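PDB 5ZI1: insecticidal crystal protein Cry7Cal from Bacillus thuringiensis, which probably binds receptors on insect gut cells and acts as a three-domain pore-forming toxin of the delta endotoxin family. Local coordinates for residues Ser119-Asn122 with Leu123-Ala127; Arg217-Arg220 with Glu221-Met225. All blocks are in the same frame, centred on the assembly; numbering follows the deposited sequence.

How the contacts relate
This chain is the toxin portion of a longer delta endotoxin, and both contacts are single helical segments of its N-terminal helical domain. Contact 1 lies at the end of helix 107-127, and contact 2 lies on helix 208-227, later in the chain. Their centres are about 28 Å apart and their nearest atoms about 14 Å, so they do not touch. Helix 169-202 meets both: Phe175, Glu178 and Tyr182 reach contact 1, and Tyr194, Leu198 and Leu201 reach contact 2. Contact 1 sits about 28 Å from the centre of the chain. Contact 2 is more central, about 9 Å from it, and its arginines reach acidic residues beyond the helical bundle.

Contact 1 (Ser119-Asn122 with Leu123-Ala127); sequences STEN and LFKFA
Ser119 begins the i to i+4 bonding of this helical segment, its carbonyl O accepting from Leu123 N. The Ser119 hydroxyl turns back to the preceding turn, where Glu115 O and Arg116 O are its partners. Thr120 comes next. Its methyl CG2 lies 4.1 Å from Phe124 CE2, and the two side chains run side by side in the same direction. Thr120 O accepts from Phe124 N, while Thr120 OG1 bonds to Arg116 O.

Glu121 carries the charged part of the contact. Its CG is anti to the backbone N (chi1 -162°), and the chain then bends at chi2, which brings the carboxylate over to Lys125. Glu121 OE1 receives Lys125 NZ at 2.7 Å through its syn lone pair, in a salt bridge that spans one turn of the helix. The lysine carbon before the charge is close too: Lys125 CE is 3.1 Å from Glu121 OE1 and 3.2 Å from Glu121 OE2. That second oxygen is bonded to His151 NE2, so both carboxylate oxygens have a partner and the group is held at two points. The backbone of Glu121 also takes part, its O accepting from Lys125 N at 3.2 Å.

Asn122 approaches the same lysine from another side. Asn122 OD1 is 3.5 Å from Lys125 NZ, a weak bond. Asn122 O makes the straightest of the four backbone bonds, 2.8 Å to Phe126 N with an N-H...O angle of 174°.

Three helices pack against the buried side of this end of helix 107-127, while Asn122 and Phe126 lie on the outer side. Leu123 and Phe124 touch Leu86 of helix 73-101. Phe124 meets the His151 ring of helix 141-165 with nearly parallel planes, and Glu121 and Lys125 pack on Tyr182 of helix 169-202.

Contact 2 (Arg217-Arg220 with Glu221-Met225); sequences RFRR and EMTIM
Phe218 and Met222 make the apolar part of this contact, one turn apart on the helix. Met222 CG lies over one face of the Phe218 ring, offset toward the rim. It is 3.6 Å from the ring centroid and 16° off the normal, a CH-pi contact. The sulfur is farther: Met222 SD stands 4.9 Å from the same centroid in an oblique Met-aromatic contact. The methionine chain bends at chi2, which carries the sulfur off from the place CG holds over the ring. This apolar side packs on Leu66 of helix 54-67 and on Tyr194 and Leu198 of helix 169-202.

Polar contacts centre on Arg219 O. It accepts from Thr223 N at 2.9 Å and from Thr223 OG1 at 2.5 Å. The two donors come from opposite faces of the carbonyl plane. Thr223 OG1 lies beside its own backbone N (chi1 -65°), which lets the hydroxyl reach back one turn. This oxygen is gripped twice by one residue. Other backbone bonds join Glu221 N to Arg217 O and Met222 N to Phe218 O, while the Ile224 N to Arg220 O bond is long and weak at 3.4 Å.

Charge plays a looser role within the segment. Glu221 runs alongside Arg217, with Glu221 OE2 3.9 Å from Arg217 CG, and the two charged planes are 75° apart. Arg220 NH2 is 4.4 Å from Glu221 OE2, but that oxygen is well out of the guanidinium plane. The stronger partners lie elsewhere: Asp256 for Arg217 and Arg220, and Glu283 for Arg219.

Threonine bonding back to the carbonyl four residues earlier is a familiar feature of helices. Here it occurs in helix 208-227 of the helical bundle that forms the N-terminal domain of delta endotoxins.

Contact 1 (Ser119-Asn122 with Leu123-Ala127)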
ATOM      1  N   SER A 119       3.547  13.196  29.875  1.00 50.29           N
ATOM      2  CA  SER A 119       2.424  14.104  29.671  1.00 53.10           C
ATOM      3  C   SER A 119       1.937  14.069  28.228  1.00 48.53           C
ATOM      4  O   SER A 119       0.730  14.169  27.988  1.00 48.63           O
ATOM      5  CB  SER A 119       2.786  15.530  30.095  1.00 54.58           C
ATOM      6  OG  SER A 119       3.851  16.053  29.317  1.00 61.67           O
ATOM      7  N   THR A 120       2.845  13.912  27.251  1.00 50.39           N
ATOM      8  CA  THR A 120       2.388  13.896  25.855  1.00 51.02           C
ATOM      9  C   THR A 120       1.717  12.569  25.527  1.00 48.94           C
ATOM     10  O   THR A 120       0.713  12.532  24.807  1.00 49.20           O
ATOM     11  CB  THR A 120       3.546  14.157  24.881  1.00 48.45           C
ATOM     12  OG1 THR A 120       4.070  15.472  25.089  1.00 48.76           O
ATOM     13  CG2 THR A 120       3.070  14.066  23.443  1.00 46.15           C
ATOM     14  N   GLU A 121       2.244  11.471  26.075  1.00 49.59           N
ATOM     15  CA  GLU A 121       1.660  10.163  25.808  1.00 46.26           C
ATOM     16  C   GLU A 121       0.286  10.036  26.454  1.00 48.16           C
ATOM     17  O   GLU A 121      -0.604   9.384  25.894  1.00 46.15           O
ATOM     18  CB  GLU A 121       2.621   9.067  26.290  1.00 44.46           C
ATOM     19  CG  GLU A 121       2.338   7.686  25.703  1.00 50.14           C
ATOM     20  CD  GLU A 121       1.197   6.949  26.417  1.00 53.17           C
ATOM     21  OE1 GLU A 121       1.045   7.152  27.646  1.00 50.28           O
ATOM     22  OE2 GLU A 121       0.459   6.176  25.749  1.00 48.91           O
ATOM     23  N   ASN A 122       0.090  10.668  27.619  1.00 45.59           N
ATOM     24  CA  ASN A 122      -1.236  10.717  28.212  1.00 43.10           C
ATOM     25  C   ASN A 122      -2.204  11.518  27.347  1.00 48.00           C
ATOM     26  O   ASN A 122      -3.380  11.153  27.248  1.00 46.24           O
ATOM     27  CB  ASN A 122      -1.156  11.286  29.635  1.00 47.30           C
ATOM     28  CG  ASN A 122      -0.669  10.240  30.677  1.00 48.82           C
ATOM     29  OD1 ASN A 122      -0.713   9.030  30.443  1.00 46.36           O
ATOM     30  ND2 ASN A 122      -0.210  10.722  31.823  1.00 46.02           N
ATOM     31  N   LEU A 123      -1.737  12.586  26.680  1.00 49.16           N
ATOM     32  CA  LEU A 123      -2.634  13.315  25.791  1.00 45.06           C
ATOM     33  C   LEU A 123      -3.178  12.402  24.702  1.00 46.42           C
ATOM     34  O   LEU A 123      -4.370  12.448  24.381  1.00 49.83           O
ATOM     35  CB  LEU A 123      -1.943  14.533  25.169  1.00 53.08           C
ATOM     36  CG  LEU A 123      -2.909  15.496  24.437  1.00 50.46           C
ATOM     37  CD1 LEU A 123      -4.109  15.795  25.329  1.00 48.32           C
ATOM     38  CD2 LEU A 123      -2.249  16.804  24.035  1.00 40.14           C
ATOM     39  N   PHE A 124      -2.331  11.548  24.135  1.00 46.78           N
ATOM     40  CA  PHE A 124      -2.831  10.605  23.140  1.00 47.10           C
ATOM     41  C   PHE A 124      -3.904   9.700  23.740  1.00 44.79           C
ATOM     42  O   PHE A 124      -4.981   9.535  23.160  1.00 45.92           O
ATOM     43  CB  PHE A 124      -1.670   9.791  22.548  1.00 47.79           C
ATOM     44  CG  PHE A 124      -0.916  10.511  21.437  1.00 47.11           C
ATOM     45  CD1 PHE A 124      -1.397  10.516  20.139  1.00 44.72           C
ATOM     46  CD2 PHE A 124       0.270  11.177  21.703  1.00 46.89           C
ATOM     47  CE1 PHE A 124      -0.707  11.172  19.118  1.00 47.36           C
ATOM     48  CE2 PHE A 124       0.973  11.826  20.699  1.00 47.62           C
ATOM     49  CZ  PHE A 124       0.483  11.830  19.403  1.00 47.20           C
ATOM     50  N   LYS A 125      -3.643   9.126  24.921  1.00 48.25           N
ATOM     51  CA  LYS A 125      -4.671   8.321  25.579  1.00 44.19           C
ATOM     52  C   LYS A 125      -5.957   9.109  25.734  1.00 43.85           C
ATOM     53  O   LYS A 125      -7.033   8.643  25.344  1.00 46.27           O
ATOM     54  CB  LYS A 125      -4.192   7.835  26.933  1.00 47.19           C
ATOM     55  CG  LYS A 125      -3.121   6.806  26.865  1.00 49.76           C
ATOM     56  CD  LYS A 125      -2.593   6.537  28.269  1.00 55.31           C
ATOM     57  CE  LYS A 125      -1.507   5.480  28.239  1.00 59.36           C
ATOM     58  NZ  LYS A 125      -0.533   5.757  29.325  1.00 60.41           N
ATOM     59  N   PHE A 126      -5.858  10.327  26.262  1.00 44.03           N
ATOM     60  CA  PHE A 126      -7.046  11.166  26.408  1.00 47.15           C
ATOM     61  C   PHE A 126      -7.651  11.541  25.055  1.00 47.04           C
ATOM     62  O   PHE A 126      -8.879  11.592  24.917  1.00 47.12           O
ATOM     63  CB  PHE A 126      -6.699  12.426  27.206  1.00 45.33           C
ATOM     64  CG  PHE A 126      -7.850  13.376  27.375  1.00 46.55           C
ATOM     65  CD1 PHE A 126      -8.067  14.399  26.455  1.00 56.39           C
ATOM     66  CD2 PHE A 126      -8.722  13.250  28.436  1.00 47.06           C
ATOM     67  CE1 PHE A 126      -9.131  15.273  26.607  1.00 52.28           C
ATOM     68  CE2 PHE A 126      -9.785  14.128  28.594  1.00 49.26           C
ATOM     69  CZ  PHE A 126      -9.984  15.133  27.684  1.00 50.05           C
ATOM     70  N   ALA A 127      -6.816  11.805  24.042  1.00 50.94           N
ATOM     71  CA  ALA A 127      -7.332  12.416  22.810  1.00 47.28           C
ATOM     72  C   ALA A 127      -7.844  11.413  21.783  1.00 47.52           C
ATOM     73  O   ALA A 127      -8.815  11.703  21.082  1.00 51.68           O
ATOM     74  CB  ALA A 127      -6.258  13.280  22.158  1.00 49.89           C
TER

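Contact 2 (Arg217-Arg220 with Glu221-Met225)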
ATOM      1  N   ARG A 217     -12.724   4.512  -5.611  1.00 42.35           N
ATOM      2  CA  ARG A 217     -12.023   5.718  -5.189  1.00 45.13           C
ATOM      3  C   ARG A 217     -11.753   5.702  -3.691  1.00 39.53           C
ATOM      4  O   ARG A 217     -10.712   6.186  -3.235  1.00 39.10           O
ATOM      5  CB  ARG A 217     -12.821   6.962  -5.564  1.00 39.57           C
ATOM      6  CG  ARG A 217     -12.109   8.239  -5.165  1.00 42.88           C
ATOM      7  CD  ARG A 217     -12.842   9.501  -5.606  1.00 49.69           C
ATOM      8  NE  ARG A 217     -12.960   9.596  -7.059  1.00 53.46           N
ATOM      9  CZ  ARG A 217     -14.094   9.408  -7.722  1.00 56.42           C
ATOM     10  NH1 ARG A 217     -14.117   9.514  -9.050  1.00 50.59           N
ATOM     11  NH2 ARG A 217     -15.207   9.113  -7.049  1.00 51.93           N
ATOM     12  N   PHE A 218     -12.703   5.189  -2.909  1.00 41.92           N
ATOM     13  CA  PHE A 218     -12.489   5.055  -1.479  1.00 42.78           C
ATOM     14  C   PHE A 218     -11.354   4.083  -1.202  1.00 41.62           C
ATOM     15  O   PHE A 218     -10.426   4.391  -0.444  1.00 43.05           O
ATOM     16  CB  PHE A 218     -13.784   4.600  -0.830  1.00 42.06           C
ATOM     17  CG  PHE A 218     -13.682   4.342   0.629  1.00 43.80           C
ATOM     18  CD1 PHE A 218     -13.870   5.357   1.542  1.00 44.81           C
ATOM     19  CD2 PHE A 218     -13.452   3.058   1.101  1.00 47.20           C
ATOM     20  CE1 PHE A 218     -13.806   5.099   2.900  1.00 45.18           C
ATOM     21  CE2 PHE A 218     -13.389   2.802   2.445  1.00 42.28           C
ATOM     22  CZ  PHE A 218     -13.566   3.821   3.351  1.00 42.96           C
ATOM     23  N   ARG A 219     -11.385   2.919  -1.854  1.00 40.04           N
ATOM     24  CA  ARG A 219     -10.297   1.959  -1.705  1.00 44.16           C
ATOM     25  C   ARG A 219      -8.952   2.590  -2.053  1.00 44.90           C
ATOM     26  O   ARG A 219      -7.981   2.460  -1.300  1.00 46.27           O
ATOM     27  CB  ARG A 219     -10.562   0.734  -2.577  1.00 45.35           C
ATOM     28  CG  ARG A 219      -9.339  -0.130  -2.842  1.00 43.97           C
ATOM     29  CD  ARG A 219      -9.751  -1.490  -3.417  1.00 43.11           C
ATOM     30  NE  ARG A 219     -10.542  -1.336  -4.635  1.00 38.41           N
ATOM     31  CZ  ARG A 219     -11.340  -2.282  -5.138  1.00 49.86           C
ATOM     32  NH1 ARG A 219     -11.452  -3.474  -4.518  1.00 40.13           N
ATOM     33  NH2 ARG A 219     -12.039  -2.036  -6.257  1.00 37.25           N
ATOM     34  N   ARG A 220      -8.881   3.308  -3.178  1.00 45.50           N
ATOM     35  CA  ARG A 220      -7.595   3.845  -3.615  1.00 41.30           C
ATOM     36  C   ARG A 220      -7.074   4.879  -2.634  1.00 40.82           C
ATOM     37  O   ARG A 220      -5.939   4.777  -2.160  1.00 45.82           O
ATOM     38  CB  ARG A 220      -7.708   4.463  -5.005  1.00 41.45           C
ATOM     39  CG  ARG A 220      -6.400   5.043  -5.474  1.00 41.14           C
ATOM     40  CD  ARG A 220      -6.501   5.577  -6.896  1.00 46.67           C
ATOM     41  NE  ARG A 220      -7.200   6.860  -6.929  1.00 48.93           N
ATOM     42  CZ  ARG A 220      -8.441   7.024  -7.376  1.00 45.65           C
ATOM     43  NH1 ARG A 220      -9.131   5.986  -7.844  1.00 42.23           N
ATOM     44  NH2 ARG A 220      -8.986   8.233  -7.362  1.00 50.46           N
ATOM     45  N   GLU A 221      -7.899   5.869  -2.297  1.00 38.75           N
ATOM     46  CA  GLU A 221      -7.436   6.941  -1.422  1.00 42.22           C
ATOM     47  C   GLU A 221      -7.197   6.452   0.011  1.00 43.36           C
ATOM     48  O   GLU A 221      -6.219   6.866   0.644  1.00 40.78           O
ATOM     49  CB  GLU A 221      -8.430   8.097  -1.452  1.00 42.17           C
ATOM     50  CG  GLU A 221      -8.486   8.821  -2.840  1.00 45.87           C
ATOM     51  CD  GLU A 221      -9.172  10.169  -2.754  1.00 54.25           C
ATOM     52  OE1 GLU A 221      -9.450  10.609  -1.617  1.00 57.35           O
ATOM     53  OE2 GLU A 221      -9.441  10.798  -3.812  1.00 62.36           O
ATOM     54  N   MET A 222      -8.070   5.581   0.542  1.00 38.54           N
ATOM     55  CA  MET A 222      -7.914   5.130   1.932  1.00 48.76           C
ATOM     56  C   MET A 222      -6.803   4.108   2.095  1.00 43.32           C
ATOM     57  O   MET A 222      -6.274   3.956   3.204  1.00 47.06           O
ATOM     58  CB  MET A 222      -9.217   4.546   2.481  1.00 40.64           C
ATOM     59  CG  MET A 222     -10.348   5.538   2.463  1.00 40.13           C
ATOM     60  SD  MET A 222      -9.959   6.994   3.446  1.00 49.32           S
ATOM     61  CE  MET A 222     -10.205   6.294   5.102  1.00 53.12           C
ATOM     62  N   THR A 223      -6.456   3.397   1.022  1.00 44.81           N
ATOM     63  CA  THR A 223      -5.213   2.639   1.013  1.00 41.24           C
ATOM     64  C   THR A 223      -4.036   3.557   1.303  1.00 47.83           C
ATOM     65  O   THR A 223      -3.200   3.264   2.176  1.00 45.40           O
ATOM     66  CB  THR A 223      -5.065   1.942  -0.339  1.00 46.23           C
ATOM     67  OG1 THR A 223      -6.115   0.972  -0.472  1.00 48.21           O
ATOM     68  CG2 THR A 223      -3.712   1.248  -0.478  1.00 48.50           C
ATOM     69  N   ILE A 224      -3.990   4.702   0.606  1.00 43.79           N
ATOM     70  CA  ILE A 224      -2.920   5.677   0.781  1.00 42.58           C
ATOM     71  C   ILE A 224      -3.029   6.379   2.128  1.00 38.75           C
ATOM     72  O   ILE A 224      -2.026   6.628   2.793  1.00 44.34           O
ATOM     73  CB  ILE A 224      -2.957   6.700  -0.370  1.00 44.78           C
ATOM     74  CG1 ILE A 224      -2.629   6.037  -1.707  1.00 45.76           C
ATOM     75  CG2 ILE A 224      -2.028   7.878  -0.079  1.00 39.92           C
ATOM     76  CD1 ILE A 224      -2.716   6.996  -2.883  1.00 44.78           C
ATOM     77  N   MET A 225      -4.231   6.781   2.518  1.00 45.51           N
ATOM     78  CA  MET A 225      -4.374   7.549   3.751  1.00 46.97           C
ATOM     79  C   MET A 225      -4.276   6.671   4.995  1.00 46.01           C
ATOM     80  O   MET A 225      -3.691   7.094   5.999  1.00 44.02           O
ATOM     81  CB  MET A 225      -5.691   8.315   3.756  1.00 45.37           C
ATOM     82  CG  MET A 225      -5.644   9.610   2.932  1.00 49.11           C
ATOM     83  SD  MET A 225      -7.146  10.610   3.121  1.00 53.55           S
ATOM     84  CE  MET A 225      -8.159   9.885   1.832  1.00 48.81           C
TER